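Local coordinates for protein ribonucleoside triphosphate reductase (Lactobacillus leichmannii, PDB 1L1L) that reduces ribonucleoside triphosphates to deoxyribonucleotides as a monomeric, allosterically regulated class II enzyme that depends on vitamin B12, at residues Asp214-Arg219 with Gln248-Asp253; Leu485-Val490 with Asp511-Lys516. One frame throughout, in Å; residues are numbered along the deposited sequence.

Interaction 1. Residues Asp214-Arg219 with Gln248-Asp253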
loop_
_atom_site.group_PDB
_atom_site.type_symbol
_atom_site.label_atom_id
_atom_site.label_comp_id
_atom_site.label_asym_id
_atom_site.label_seq_id
_atom_site.Cartn_x
_atom_site.Cartn_y
_atom_site.Cartn_z
ATOM N N ASP A 214 -11.634 40.212 16.302
ATOM C CA ASP A 214 -12.419 39.390 15.376
ATOM C C ASP A 214 -11.741 38.132 14.813
ATOM O O ASP A 214 -12.410 37.262 14.249
ATOM C CB ASP A 214 -12.910 40.270 14.217
ATOM C CG ASP A 214 -13.705 39.490 13.185
ATOM O OD1 ASP A 214 -14.701 38.829 13.565
ATOM O OD2 ASP A 214 -13.334 39.543 11.992
ATOM N N SER A 215 -10.425 38.030 14.967
ATOM C CA SER A 215 -9.693 36.877 14.455
ATOM C C SER A 215 -10.092 35.552 15.096
ATOM O O SER A 215 -10.451 35.494 16.270
ATOM C CB SER A 215 -8.188 37.079 14.645
ATOM O OG SER A 215 -7.704 38.134 13.836
ATOM N N ILE A 216 -10.036 34.486 14.303
ATOM C CA ILE A 216 -10.339 33.147 14.796
ATOM C C ILE A 216 -8.979 32.609 15.213
ATOM O O ILE A 216 -8.010 32.706 14.459
ATOM C CB ILE A 216 -10.927 32.247 13.692
ATOM C CG1 ILE A 216 -12.197 32.886 13.124
ATOM C CG2 ILE A 216 -11.244 30.867 14.260
ATOM C CD1 ILE A 216 -12.770 32.161 11.915
ATOM N N TYR A 217 -8.902 32.060 16.419
ATOM C CA TYR A 217 -7.640 31.549 16.931
ATOM C C TYR A 217 -7.738 30.102 17.400
ATOM O O TYR A 217 -8.688 29.728 18.090
ATOM C CB TYR A 217 -7.167 32.458 18.068
ATOM C CG TYR A 217 -6.002 31.924 18.866
ATOM C CD1 TYR A 217 -6.201 30.987 19.880
ATOM C CD2 TYR A 217 -4.699 32.348 18.600
ATOM C CE1 TYR A 217 -5.134 30.483 20.610
ATOM C CE2 TYR A 217 -3.621 31.847 19.328
ATOM C CZ TYR A 217 -3.850 30.915 20.330
ATOM O OH TYR A 217 -2.795 30.407 21.049
ATOM N N TYR A 218 -6.749 29.294 17.019
ATOM C CA TYR A 218 -6.711 27.883 17.394
ATOM C C TYR A 218 -5.316 27.443 17.833
ATOM O O TYR A 218 -4.333 27.590 17.098
ATOM C CB TYR A 218 -7.173 27.009 16.222
ATOM C CG TYR A 218 -7.178 25.514 16.514
ATOM C CD1 TYR A 218 -6.791 24.595 15.538
ATOM C CD2 TYR A 218 -7.578 25.020 17.759
ATOM C CE1 TYR A 218 -6.798 23.220 15.793
ATOM C CE2 TYR A 218 -7.590 23.646 18.026
ATOM C CZ TYR A 218 -7.198 22.754 17.040
ATOM O OH TYR A 218 -7.195 21.401 17.291
ATOM N N ARG A 219 -5.244 26.904 19.044
ATOM C CA ARG A 219 -4.000 26.409 19.618
ATOM C C ARG A 219 -3.970 24.916 19.303
ATOM O O ARG A 219 -4.806 24.162 19.803
ATOM C CB ARG A 219 -4.013 26.640 21.138
ATOM C CG ARG A 219 -3.076 25.743 21.929
ATOM C CD ARG A 219 -1.624 26.078 21.671
ATOM N NE ARG A 219 -1.152 27.174 22.507
ATOM C CZ ARG A 219 0.091 27.637 22.474
ATOM N NH1 ARG A 219 0.974 27.097 21.645
ATOM N NH2 ARG A 219 0.459 28.636 23.269
ATOM N N GLN A 248 -13.022 36.041 8.306
ATOM C CA GLN A 248 -11.971 35.764 7.332
ATOM C C GLN A 248 -10.581 36.003 7.905
ATOM O O GLN A 248 -9.639 36.301 7.172
ATOM C CB GLN A 248 -12.170 36.633 6.086
ATOM C CG GLN A 248 -13.577 36.574 5.510
ATOM C CD GLN A 248 -13.758 37.477 4.296
ATOM O OE1 GLN A 248 -14.851 37.997 4.055
ATOM N NE2 GLN A 248 -12.691 37.657 3.519
ATOM N N LYS A 249 -10.460 35.878 9.221
ATOM C CA LYS A 249 -9.181 36.067 9.882
ATOM C C LYS A 249 -8.881 34.852 10.749
ATOM O O LYS A 249 -9.513 34.644 11.781
ATOM C CB LYS A 249 -9.211 37.336 10.736
ATOM C CG LYS A 249 -9.371 38.611 9.923
ATOM C CD LYS A 249 -9.294 39.858 10.805
ATOM C CE LYS A 249 -9.378 41.129 9.967
ATOM N NZ LYS A 249 -9.257 42.378 10.784
ATOM N N LEU A 250 -7.911 34.052 10.318
ATOM C CA LEU A 250 -7.537 32.846 11.043
ATOM C C LEU A 250 -6.097 32.874 11.538
ATOM O O LEU A 250 -5.174 33.222 10.801
ATOM C CB LEU A 250 -7.746 31.612 10.157
ATOM C CG LEU A 250 -7.342 30.275 10.789
ATOM C CD1 LEU A 250 -8.046 30.122 12.134
ATOM C CD2 LEU A 250 -7.693 29.122 9.848
ATOM N N ILE A 251 -5.917 32.503 12.798
ATOM C CA ILE A 251 -4.596 32.460 13.398
ATOM C C ILE A 251 -4.399 31.075 14.002
ATOM O O ILE A 251 -5.039 30.735 14.992
ATOM C CB ILE A 251 -4.446 33.496 14.524
ATOM C CG1 ILE A 251 -4.804 34.894 14.008
ATOM C CG2 ILE A 251 -3.015 33.463 15.054
ATOM C CD1 ILE A 251 -4.900 35.952 15.101
ATOM N N LEU A 252 -3.529 30.275 13.395
ATOM C CA LEU A 252 -3.255 28.932 13.901
ATOM C C LEU A 252 -1.927 28.951 14.658
ATOM O O LEU A 252 -0.881 29.304 14.100
ATOM C CB LEU A 252 -3.206 27.928 12.742
ATOM C CG LEU A 252 -4.528 27.721 12.001
ATOM C CD1 LEU A 252 -4.332 26.751 10.844
ATOM C CD2 LEU A 252 -5.581 27.184 12.959
ATOM N N ASP A 253 -1.981 28.580 15.935
ATOM C CA ASP A 253 -0.799 28.568 16.795
ATOM C C ASP A 253 -0.209 27.152 16.889
ATOM O O ASP A 253 -0.847 26.252 17.439
ATOM C CB ASP A 253 -1.188 29.053 18.198
ATOM C CG ASP A 253 0.008 29.449 19.036
ATOM O OD1 ASP A 253 1.033 28.741 18.986
ATOM O OD2 ASP A 253 -0.082 30.464 19.761
#

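Interaction 2. Residues Leu485-Val490 with Asp511-Lys516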
loop_
_atom_site.group_PDB
_atom_site.type_symbol
_atom_site.label_atom_id
_atom_site.label_comp_id
_atom_site.label_asym_id
_atom_site.label_seq_id
_atom_site.Cartn_x
_atom_site.Cartn_y
_atom_site.Cartn_z
ATOM N N LEU A 485 4.218 -26.127 -13.895
ATOM C CA LEU A 485 3.708 -26.351 -15.248
ATOM C C LEU A 485 4.803 -26.598 -16.284
ATOM O O LEU A 485 4.573 -27.252 -17.306
ATOM C CB LEU A 485 2.871 -25.152 -15.709
ATOM C CG LEU A 485 1.601 -24.754 -14.954
ATOM C CD1 LEU A 485 1.032 -23.483 -15.583
ATOM C CD2 LEU A 485 0.579 -25.876 -15.009
ATOM N N GLY A 486 5.991 -26.066 -16.022
ATOM C CA GLY A 486 7.088 -26.219 -16.952
ATOM C C GLY A 486 7.095 -25.093 -17.965
ATOM O O GLY A 486 8.057 -24.924 -18.712
ATOM N N ASN A 487 6.016 -24.313 -17.991
ATOM C CA ASN A 487 5.899 -23.199 -18.926
ATOM C C ASN A 487 5.054 -22.077 -18.326
ATOM O O ASN A 487 4.515 -22.214 -17.234
ATOM C CB ASN A 487 5.253 -23.673 -20.231
ATOM C CG ASN A 487 3.910 -24.346 -20.001
ATOM O OD1 ASN A 487 3.845 -25.468 -19.496
ATOM N ND2 ASN A 487 2.831 -23.657 -20.358
ATOM N N ARG A 488 4.933 -20.975 -19.059
ATOM C CA ARG A 488 4.156 -19.832 -18.594
ATOM C C ARG A 488 2.670 -19.996 -18.912
ATOM O O ARG A 488 2.311 -20.528 -19.970
ATOM C CB ARG A 488 4.706 -18.552 -19.225
ATOM C CG ARG A 488 6.182 -18.331 -18.909
ATOM C CD ARG A 488 6.636 -16.951 -19.323
ATOM N NE ARG A 488 6.461 -16.723 -20.752
ATOM C CZ ARG A 488 7.222 -17.261 -21.697
ATOM N NH1 ARG A 488 8.225 -18.069 -21.368
ATOM N NH2 ARG A 488 6.984 -16.984 -22.969
ATOM N N VAL A 489 1.817 -19.538 -17.995
ATOM C CA VAL A 489 0.367 -19.647 -18.152
ATOM C C VAL A 489 -0.094 -19.374 -19.581
ATOM O O VAL A 489 -1.058 -19.974 -20.052
ATOM C CB VAL A 489 -0.386 -18.703 -17.175
ATOM C CG1 VAL A 489 -0.223 -17.242 -17.602
ATOM C CG2 VAL A 489 -1.848 -19.091 -17.121
ATOM N N VAL A 490 0.590 -18.469 -20.274
ATOM C CA VAL A 490 0.242 -18.175 -21.657
ATOM C C VAL A 490 1.154 -19.024 -22.550
ATOM O O VAL A 490 2.335 -18.720 -22.721
ATOM C CB VAL A 490 0.435 -16.674 -21.990
ATOM C CG1 VAL A 490 0.038 -16.402 -23.433
ATOM C CG2 VAL A 490 -0.401 -15.824 -21.051
ATOM N N ASP A 511 -2.765 -22.288 -20.279
ATOM C CA ASP A 511 -2.505 -23.657 -19.897
ATOM C C ASP A 511 -3.673 -24.014 -18.981
ATOM O O ASP A 511 -3.747 -23.542 -17.850
ATOM C CB ASP A 511 -1.179 -23.743 -19.143
ATOM C CG ASP A 511 -0.674 -25.159 -19.024
ATOM O OD1 ASP A 511 -1.392 -25.998 -18.431
ATOM O OD2 ASP A 511 0.437 -25.431 -19.530
ATOM N N LYS A 512 -4.590 -24.834 -19.489
ATOM C CA LYS A 512 -5.780 -25.244 -18.748
ATOM C C LYS A 512 -5.503 -25.831 -17.364
ATOM O O LYS A 512 -6.401 -25.887 -16.517
ATOM C CB LYS A 512 -6.592 -26.234 -19.594
ATOM C CG LYS A 512 -7.017 -25.663 -20.951
ATOM C CD LYS A 512 -7.909 -26.618 -21.758
ATOM C CE LYS A 512 -7.150 -27.827 -22.314
ATOM N NZ LYS A 512 -6.738 -28.819 -21.266
ATOM N N ARG A 513 -4.267 -26.272 -17.135
ATOM C CA ARG A 513 -3.895 -26.819 -15.834
ATOM C C ARG A 513 -3.941 -25.675 -14.817
ATOM O O ARG A 513 -4.412 -25.842 -13.692
ATOM C CB ARG A 513 -2.474 -27.414 -15.885
ATOM C CG ARG A 513 -2.333 -28.711 -16.699
ATOM C CD ARG A 513 -0.866 -29.145 -16.820
ATOM N NE ARG A 513 -0.088 -28.214 -17.637
ATOM C CZ ARG A 513 1.239 -28.223 -17.755
ATOM N NH1 ARG A 513 1.967 -29.120 -17.109
ATOM N NH2 ARG A 513 1.844 -27.324 -18.525
ATOM N N ALA A 514 -3.464 -24.502 -15.232
ATOM C CA ALA A 514 -3.436 -23.323 -14.357
ATOM C C ALA A 514 -4.818 -22.916 -13.850
ATOM O O ALA A 514 -4.979 -22.511 -12.699
ATOM C CB ALA A 514 -2.790 -22.156 -15.082
ATOM N N ILE A 515 -5.817 -23.024 -14.716
ATOM C CA ILE A 515 -7.183 -22.672 -14.348
ATOM C C ILE A 515 -7.660 -23.476 -13.143
ATOM O O ILE A 515 -8.205 -22.926 -12.179
ATOM C CB ILE A 515 -8.143 -22.925 -15.524
ATOM C CG1 ILE A 515 -7.787 -21.999 -16.689
ATOM C CG2 ILE A 515 -9.577 -22.715 -15.084
ATOM C CD1 ILE A 515 -8.587 -22.262 -17.945
ATOM N N LYS A 516 -7.452 -24.786 -13.198
ATOM C CA LYS A 516 -7.880 -25.653 -12.111
ATOM C C LYS A 516 -7.183 -25.350 -10.791
ATOM O O LYS A 516 -7.835 -25.236 -9.755
ATOM C CB LYS A 516 -7.655 -27.127 -12.476
ATOM C CG LYS A 516 -8.295 -28.080 -11.482
ATOM C CD LYS A 516 -9.788 -27.778 -11.360
ATOM C CE LYS A 516 -10.433 -28.546 -10.218
ATOM N NZ LYS A 516 -11.876 -28.190 -10.080
#

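Interaction 1. Residues Asp214-Arg219 with Gln248-Asp253
D253 meets two side chains of the neighbouring strand, Y217 and R219. Its CB lies 3.5 Å from the Y217 OH. CG, anti to the backbone N (chi1 -164°), sits over one face of the R219 guanidinium, offset toward its rim. OD1 is 3.1 Å from R219 NH1. This salt bridge works by charge alone, because OD1 lies well out of the guanidinium plane and no N-H points at it. OD1 also has a hydrogen bond with S255 OG, and R219 NH1 a second acidic partner in D256. OD2 accepts from Y217 OH at 3.0 Å. The hydroxyl comes from above the carboxylate plane, and the tyrosine ring stands almost square to the carboxylate, at 83°. OD2 itself lies at the ring edge.

I251 lies on the same face further back. Its CD1 reaches the CB of S215 at 3.5 Å, and its CG2 touches the Y217 ring at CD2. On the other face L252 CD2 packs 3.6 Å from Y218 CB and meets the edge of that ring in plane. L250 CD1 touches I216 CB there. L229 and L233 of helix 224-236 touch Y218, and L233 also packs on L250 and L252. At the start of the pair K249 lays its CB against S215 OG, while its amine pairs with D212.

The axes of strands 216-219 and 249-253 run parallel, 13° apart. I216 N donates to K249 O at 2.6 Å and I251 N to I216 O. Y218 N then donates to I251 O, and D253 N to Y218 O. With helix 224-236 between them, the strands form a beta-alpha-beta unit. Strand 249-253 is the middle strand of a three-stranded parallel sheet in the B12-dependent reductase insertion domain.

Interaction 2. Residues Leu485-Val490 with Asp511-Lys516
The side chains of L485 and R513 lie alongside each other and run opposite ways. The CD2 methyl of L485 rests 3.5 Å from R513 CB and lies over one face of the guanidinium, offset toward its rim. Its CD1 meets the CB of A514. The L485 carbonyl takes part too. R513 NH2 donates to L485 O at 3.0 Å, tilted out of the carbonyl plane, and NH1 adds a weak bond to the same oxygen.

D511 fixes the rotation of the guanidinium. Within 511-516, R513 and D511 form a two-point salt bridge. R513 NE donates to D511 OD1 at 2.7 Å and R513 NH2 to D511 OD2 at 2.6 Å, both on the syn side of the carboxylate. The bend at chi3 (-68°) turns the arginine back toward the residue two before it. OD1 also accepts from R513 N on its anti lone pair. OD2 uses its own anti lone pair for N487 ND2, 3.1 Å away and almost in the amide plane. The buried carboxylate is thus held by four N-H groups, which would favour its charged form. N487 OD1 lies at the guanidinium edge and makes a weak bond with NH2. The amide and guanidinium planes are nearly coplanar, 16° apart.

D511 N donates to V489 O at 2.9 Å, in the carbonyl plane. V489 CG2 packs on A514 CB, and F637 of helix 628-641 touches both residues. These bonds tie the loop after helix 477-485 to the start of helix 512-536. There D511 is the N-cap, and its OD1 accepts the capping bond from R513 N.

In the fold
Interactions 1 and 2 lie on opposite sides of the chain's centre. Their centres are about 64 Å apart and they are not in contact. They share no element. Interaction 1 joins two neighbouring strands and is partly buried: L250 to D253 are buried, while D214 and Y217 are exposed. Interaction 2 is a smaller, mostly buried contact between a loop and a helix start, with R513 at its exposed side. In interaction 1 the aspartate-arginine pair bridges the two strands, beside regular parallel backbone bonds. In interaction 2 it lies within 511-516, and its members reach L485 and N487. Side-chain bonds dominate there, and one backbone-to-backbone bond joins the segments.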